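Local structure of 16S rRNA processing protein (Pseudomonas aeruginosa, 2F1L) at residues L155-V169 and A175-F187. The protein probably acts as an accessory factor in the last step of 30S ribosomal subunit assembly, needed for efficient processing of 16S rRNA. Numbering follows the deposited sequence.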
loop_
_atom_site.group_PDB
_atom_site.type_symbol
_atom_site.label_atom_id
_atom_site.label_comp_id
_atom_site.label_asym_id
_atom_site.label_seq_id
_atom_site.Cartn_x
_atom_site.Cartn_y
_atom_site.Cartn_z
ATOM N N LEU A 155 19.351 -2.499 -12.523
ATOM C CA LEU A 155 18.983 -3.770 -13.136
ATOM C C LEU A 155 18.605 -3.713 -14.620
ATOM O O LEU A 155 18.979 -4.598 -15.385
ATOM C CB LEU A 155 17.773 -4.294 -12.398
ATOM C CG LEU A 155 17.202 -5.653 -12.744
ATOM C CD1 LEU A 155 18.182 -6.702 -12.284
ATOM C CD2 LEU A 155 15.851 -5.776 -12.020
ATOM N N ASP A 156 17.837 -2.705 -15.027
ATOM C CA ASP A 156 17.453 -2.581 -16.434
ATOM C C ASP A 156 17.273 -1.120 -16.853
ATOM O O ASP A 156 17.945 -0.256 -16.324
ATOM C CB ASP A 156 16.211 -3.440 -16.717
ATOM C CG ASP A 156 15.003 -3.056 -15.861
ATOM O OD1 ASP A 156 14.881 -1.884 -15.417
ATOM O OD2 ASP A 156 14.151 -3.949 -15.659
ATOM N N ASP A 157 16.373 -0.874 -17.804
ATOM C CA ASP A 157 16.186 0.416 -18.463
ATOM C C ASP A 157 14.868 1.037 -18.129
ATOM O O ASP A 157 14.532 2.099 -18.682
ATOM C CB ASP A 157 16.217 0.219 -19.983
ATOM C CG ASP A 157 17.609 0.247 -20.530
ATOM O OD1 ASP A 157 18.534 0.397 -19.701
ATOM O OD2 ASP A 157 17.781 0.134 -21.772
ATOM N N ARG A 158 14.128 0.387 -17.227
ATOM C CA ARG A 158 12.730 0.692 -17.025
ATOM C C ARG A 158 12.546 1.672 -15.911
ATOM O O ARG A 158 13.095 1.477 -14.820
ATOM C CB ARG A 158 11.950 -0.561 -16.618
ATOM C CG ARG A 158 11.726 -1.588 -17.706
ATOM C CD ARG A 158 10.805 -2.689 -17.189
ATOM N NE ARG A 158 9.494 -2.119 -16.882
ATOM C CZ ARG A 158 8.734 -2.447 -15.849
ATOM N NH1 ARG A 158 9.111 -3.352 -14.961
ATOM N NH2 ARG A 158 7.588 -1.829 -15.693
ATOM N N GLU A 159 11.707 2.674 -16.159
ATOM C CA GLU A 159 11.205 3.529 -15.091
ATOM C C GLU A 159 10.123 2.753 -14.346
ATOM O O GLU A 159 9.387 1.970 -14.939
ATOM C CB GLU A 159 10.670 4.860 -15.638
ATOM C CG GLU A 159 9.662 5.561 -14.751
ATOM C CD GLU A 159 9.022 6.750 -15.435
ATOM O OE1 GLU A 159 9.765 7.684 -15.763
ATOM O OE2 GLU A 159 7.778 6.755 -15.632
ATOM N N ARG A 160 10.033 2.967 -13.040
ATOM C CA ARG A 160 9.016 2.318 -12.257
ATOM C C ARG A 160 8.303 3.282 -11.337
ATOM O O ARG A 160 8.810 4.332 -11.006
ATOM C CB ARG A 160 9.637 1.193 -11.440
ATOM C CG ARG A 160 10.031 -0.005 -12.256
ATOM C CD ARG A 160 10.675 -1.012 -11.370
ATOM N NE ARG A 160 11.009 -2.254 -12.064
ATOM C CZ ARG A 160 12.083 -2.393 -12.818
ATOM N NH1 ARG A 160 12.901 -1.362 -13.003
ATOM N NH2 ARG A 160 12.336 -3.546 -13.401
ATOM N N LEU A 161 7.116 2.907 -10.906
ATOM C CA LEU A 161 6.316 3.807 -10.101
ATOM C C LEU A 161 5.799 3.067 -8.880
ATOM O O LEU A 161 4.893 2.210 -8.977
ATOM C CB LEU A 161 5.176 4.336 -10.946
ATOM C CG LEU A 161 5.700 5.128 -12.126
ATOM C CD1 LEU A 161 4.842 4.834 -13.339
ATOM C CD2 LEU A 161 5.751 6.614 -11.808
ATOM N N LEU A 162 6.408 3.370 -7.741
ATOM C CA LEU A 162 6.174 2.603 -6.528
ATOM C C LEU A 162 5.361 3.443 -5.578
ATOM O O LEU A 162 5.560 4.628 -5.489
ATOM C CB LEU A 162 7.479 2.188 -5.889
ATOM C CG LEU A 162 8.164 0.942 -6.453
ATOM C CD1 LEU A 162 8.470 1.069 -7.910
ATOM C CD2 LEU A 162 9.456 0.698 -5.665
ATOM N N PRO A 163 4.420 2.823 -4.878
ATOM C CA PRO A 163 3.625 3.534 -3.875
ATOM C C PRO A 163 4.432 3.772 -2.610
ATOM O O PRO A 163 5.169 2.880 -2.151
ATOM C CB PRO A 163 2.489 2.565 -3.607
ATOM C CG PRO A 163 3.119 1.221 -3.792
ATOM C CD PRO A 163 4.078 1.391 -4.954
ATOM N N TYR A 164 4.335 4.971 -2.061
ATOM C CA TYR A 164 5.034 5.281 -0.805
ATOM C C TYR A 164 4.118 4.834 0.324
ATOM O O TYR A 164 3.319 5.616 0.854
ATOM C CB TYR A 164 5.365 6.787 -0.681
ATOM C CG TYR A 164 6.143 7.097 0.571
ATOM C CD1 TYR A 164 7.499 6.858 0.654
ATOM C CD2 TYR A 164 5.507 7.572 1.699
ATOM C CE1 TYR A 164 8.215 7.108 1.820
ATOM C CE2 TYR A 164 6.192 7.806 2.856
ATOM C CZ TYR A 164 7.554 7.580 2.917
ATOM O OH TYR A 164 8.226 7.839 4.104
ATOM N N THR A 165 4.194 3.552 0.626
ATOM C CA THR A 165 3.479 2.935 1.745
ATOM C C THR A 165 4.395 1.870 2.339
ATOM O O THR A 165 5.340 1.426 1.684
ATOM C CB THR A 165 2.244 2.184 1.280
ATOM O OG1 THR A 165 2.642 1.078 0.445
ATOM C CG2 THR A 165 1.332 3.090 0.500
ATOM N N GLY A 166 4.077 1.428 3.543
ATOM C CA GLY A 166 4.853 0.403 4.241
ATOM C C GLY A 166 4.743 -1.001 3.656
ATOM O O GLY A 166 5.613 -1.833 3.898
ATOM N N GLN A 167 3.678 -1.287 2.905
ATOM C CA GLN A 167 3.625 -2.538 2.211
ATOM C C GLN A 167 4.754 -2.602 1.203
ATOM O O GLN A 167 5.204 -3.718 0.807
ATOM C CB GLN A 167 2.268 -2.705 1.501
ATOM C CG GLN A 167 2.087 -4.080 0.870
ATOM C CD GLN A 167 0.696 -4.346 0.325
ATOM O OE1 GLN A 167 0.485 -5.383 -0.291
ATOM N NE2 GLN A 167 -0.253 -3.444 0.557
ATOM N N CYS A 168 5.190 -1.408 0.775
ATOM C CA CYS A 168 6.232 -1.261 -0.234
ATOM C C CYS A 168 7.599 -0.816 0.321
ATOM O O CYS A 168 8.650 -1.453 0.069
ATOM C CB CYS A 168 5.800 -0.270 -1.298
ATOM S SG CYS A 168 7.070 -0.082 -2.583
ATOM N N VAL A 169 7.594 0.293 1.053
ATOM C CA VAL A 169 8.850 0.862 1.572
ATOM C C VAL A 169 9.159 0.197 2.884
ATOM O O VAL A 169 8.439 0.389 3.855
ATOM C CB VAL A 169 8.760 2.392 1.783
ATOM C CG1 VAL A 169 10.089 2.932 2.387
ATOM C CG2 VAL A 169 8.476 3.066 0.479
ATOM N N ALA A 175 21.277 8.660 5.367
ATOM C CA ALA A 175 22.724 8.851 5.407
ATOM C C ALA A 175 23.420 7.951 4.392
ATOM O O ALA A 175 24.322 8.392 3.729
ATOM C CB ALA A 175 23.263 8.611 6.788
ATOM N N ALA A 176 22.993 6.702 4.263
ATOM C CA ALA A 176 23.578 5.776 3.286
ATOM C C ALA A 176 23.079 6.001 1.860
ATOM O O ALA A 176 23.661 5.481 0.917
ATOM C CB ALA A 176 23.318 4.334 3.702
ATOM N N GLY A 177 21.993 6.750 1.694
ATOM C CA GLY A 177 21.416 6.989 0.360
ATOM C C GLY A 177 20.680 5.773 -0.182
ATOM O O GLY A 177 20.602 5.581 -1.389
ATOM N N GLU A 178 20.112 4.957 0.701
ATOM C CA GLU A 178 19.504 3.720 0.282
ATOM C C GLU A 178 18.113 3.531 0.826
ATOM O O GLU A 178 17.792 3.959 1.904
ATOM C CB GLU A 178 20.366 2.542 0.718
ATOM C CG GLU A 178 21.536 2.308 -0.217
ATOM C CD GLU A 178 22.577 1.284 0.305
ATOM O OE1 GLU A 178 22.506 0.825 1.493
ATOM O OE2 GLU A 178 23.462 0.937 -0.523
HETATM N N MSE A 179 17.307 2.839 0.052
HETATM C CA MSE A 179 15.980 2.465 0.457
HETATM C C MSE A 179 15.731 1.002 0.108
HETATM O O MSE A 179 16.100 0.527 -0.980
HETATM C CB MSE A 179 14.976 3.330 -0.243
HETATM C CG MSE A 179 13.614 3.017 0.197
HETATM SE SE MSE A 179 12.253 3.816 -0.991
HETATM C CE MSE A 179 11.955 5.672 -0.143
ATOM N N ARG A 180 15.149 0.266 1.054
ATOM C CA ARG A 180 14.827 -1.120 0.800
ATOM C C ARG A 180 13.320 -1.195 0.608
ATOM O O ARG A 180 12.565 -0.654 1.431
ATOM C CB ARG A 180 15.265 -1.976 1.936
ATOM C CG ARG A 180 14.758 -3.376 1.900
ATOM C CD ARG A 180 15.496 -4.244 0.923
ATOM N NE ARG A 180 16.782 -4.653 1.461
ATOM C CZ ARG A 180 17.716 -5.322 0.785
ATOM N NH1 ARG A 180 17.506 -5.700 -0.459
ATOM N NH2 ARG A 180 18.870 -5.621 1.371
ATOM N N VAL A 181 12.915 -1.874 -0.484
ATOM C CA VAL A 181 11.523 -1.996 -0.885
ATOM C C VAL A 181 11.165 -3.413 -1.177
ATOM O O VAL A 181 12.036 -4.252 -1.430
ATOM C CB VAL A 181 11.165 -1.165 -2.120
ATOM C CG1 VAL A 181 11.499 0.304 -1.853
ATOM C CG2 VAL A 181 11.888 -1.676 -3.346
ATOM N N ASP A 182 9.863 -3.681 -1.066
ATOM C CA ASP A 182 9.305 -4.934 -1.491
ATOM C C ASP A 182 8.471 -4.606 -2.683
ATOM O O ASP A 182 7.470 -3.896 -2.573
ATOM C CB ASP A 182 8.454 -5.570 -0.395
ATOM C CG ASP A 182 7.956 -6.941 -0.776
ATOM O OD1 ASP A 182 8.592 -7.627 -1.604
ATOM O OD2 ASP A 182 6.955 -7.361 -0.182
ATOM N N TRP A 183 8.942 -5.064 -3.823
ATOM C CA TRP A 183 8.355 -4.741 -5.113
ATOM C C TRP A 183 8.809 -5.766 -6.142
ATOM O O TRP A 183 9.950 -6.188 -6.138
ATOM C CB TRP A 183 8.743 -3.328 -5.575
ATOM C CG TRP A 183 7.831 -2.820 -6.656
ATOM C CD1 TRP A 183 8.118 -2.695 -7.971
ATOM C CD2 TRP A 183 6.460 -2.432 -6.503
ATOM N NE1 TRP A 183 7.025 -2.224 -8.643
ATOM C CE2 TRP A 183 5.991 -2.074 -7.761
ATOM C CE3 TRP A 183 5.592 -2.341 -5.406
ATOM C CZ2 TRP A 183 4.707 -1.628 -7.967
ATOM C CZ3 TRP A 183 4.336 -1.897 -5.602
ATOM C CH2 TRP A 183 3.891 -1.534 -6.878
ATOM N N ASP A 184 7.891 -6.162 -7.011
ATOM C CA ASP A 184 8.183 -7.119 -8.054
ATOM C C ASP A 184 8.756 -6.332 -9.242
ATOM O O ASP A 184 8.098 -5.457 -9.818
ATOM C CB ASP A 184 6.892 -7.842 -8.399
ATOM C CG ASP A 184 7.031 -8.762 -9.551
ATOM O OD1 ASP A 184 8.088 -8.735 -10.223
ATOM O OD2 ASP A 184 6.059 -9.503 -9.798
ATOM N N ALA A 185 10.007 -6.620 -9.593
ATOM C CA ALA A 185 10.656 -5.877 -10.653
ATOM C C ALA A 185 10.024 -6.197 -12.006
ATOM O O ALA A 185 9.997 -5.323 -12.883
ATOM C CB ALA A 185 12.120 -6.136 -10.674
ATOM N N ASP A 186 9.461 -7.396 -12.179
ATOM C CA ASP A 186 8.678 -7.662 -13.417
ATOM C C ASP A 186 7.440 -6.797 -13.513
ATOM O O ASP A 186 7.021 -6.480 -14.589
ATOM C CB ASP A 186 8.236 -9.114 -13.562
ATOM C CG ASP A 186 9.398 -10.074 -13.597
ATOM O OD1 ASP A 186 10.528 -9.677 -13.921
ATOM O OD2 ASP A 186 9.183 -11.244 -13.276
ATOM N N PHE A 187 6.850 -6.405 -12.388
ATOM C CA PHE A 187 5.575 -5.710 -12.470
ATOM C C PHE A 187 5.619 -4.464 -13.352
ATOM O O PHE A 187 6.515 -3.613 -13.277
ATOM C CB PHE A 187 5.017 -5.339 -11.097
ATOM C CG PHE A 187 3.679 -4.689 -11.185
ATOM C CD1 PHE A 187 2.591 -5.407 -11.678
ATOM C CD2 PHE A 187 3.522 -3.345 -10.880
ATOM C CE1 PHE A 187 1.374 -4.807 -11.822
ATOM C CE2 PHE A 187 2.290 -2.731 -11.023
ATOM C CZ PHE A 187 1.212 -3.460 -11.490
ATOM O OXT PHE A 187 4.691 -4.301 -14.154
HETATM O O HOH W 1 8.295 -3.219 -11.299
#
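V169 pairs with V181 as an antiparallel non-hydrogen-bonded bridge, and just beyond it D182 N donates to C168 O (2.8 Å), closing the end where strand 178-181 gives way to the C-terminal tail. W183 lies at the centre of the side-chain packing. L162 sits over one face of its indole, CG 3.7 Å from the centroid of the five-membered ring and 7° off the normal, a CH-pi contact. P163 CD packs obliquely against the six-membered ring, 3.4 Å from W183 CZ3, and C168 SG approaches that ring obliquely, 3.9 Å from W183 CE3. With CG anti to the backbone N (chi1 -162°), W183 is swung toward strand 160-163. On the sheet face shared with V181, both methyls of V169 rest against the selenium of selenomethionine M179. These residues belong to the PRC-barrel domain of RimM, where strands 160-163 and 169-173 are the outermost of a six-stranded mixed sheet; the tail after 178-181 runs back past 160-163. There two arginines hold the last residues of the chain. The extended R160 turns its guanidinium edge to A185 O, with NH2 at 3.0 Å and a weaker bond from NE, while NH1 and NH2 grip the D156 carboxylate end-on, fixing the group's rotation. R158, bent at chi3 (64°), sends NH1 and NH2 to the single atom F187 O, the NH1 bond measuring 3.1 Å. A water accepts from R160 NE and, weakly, from W183 NE1. Beyond this, F187 stacks on Y39 of the second subunit, whose hydroxyl also hydrogen-bonds F187 OXT.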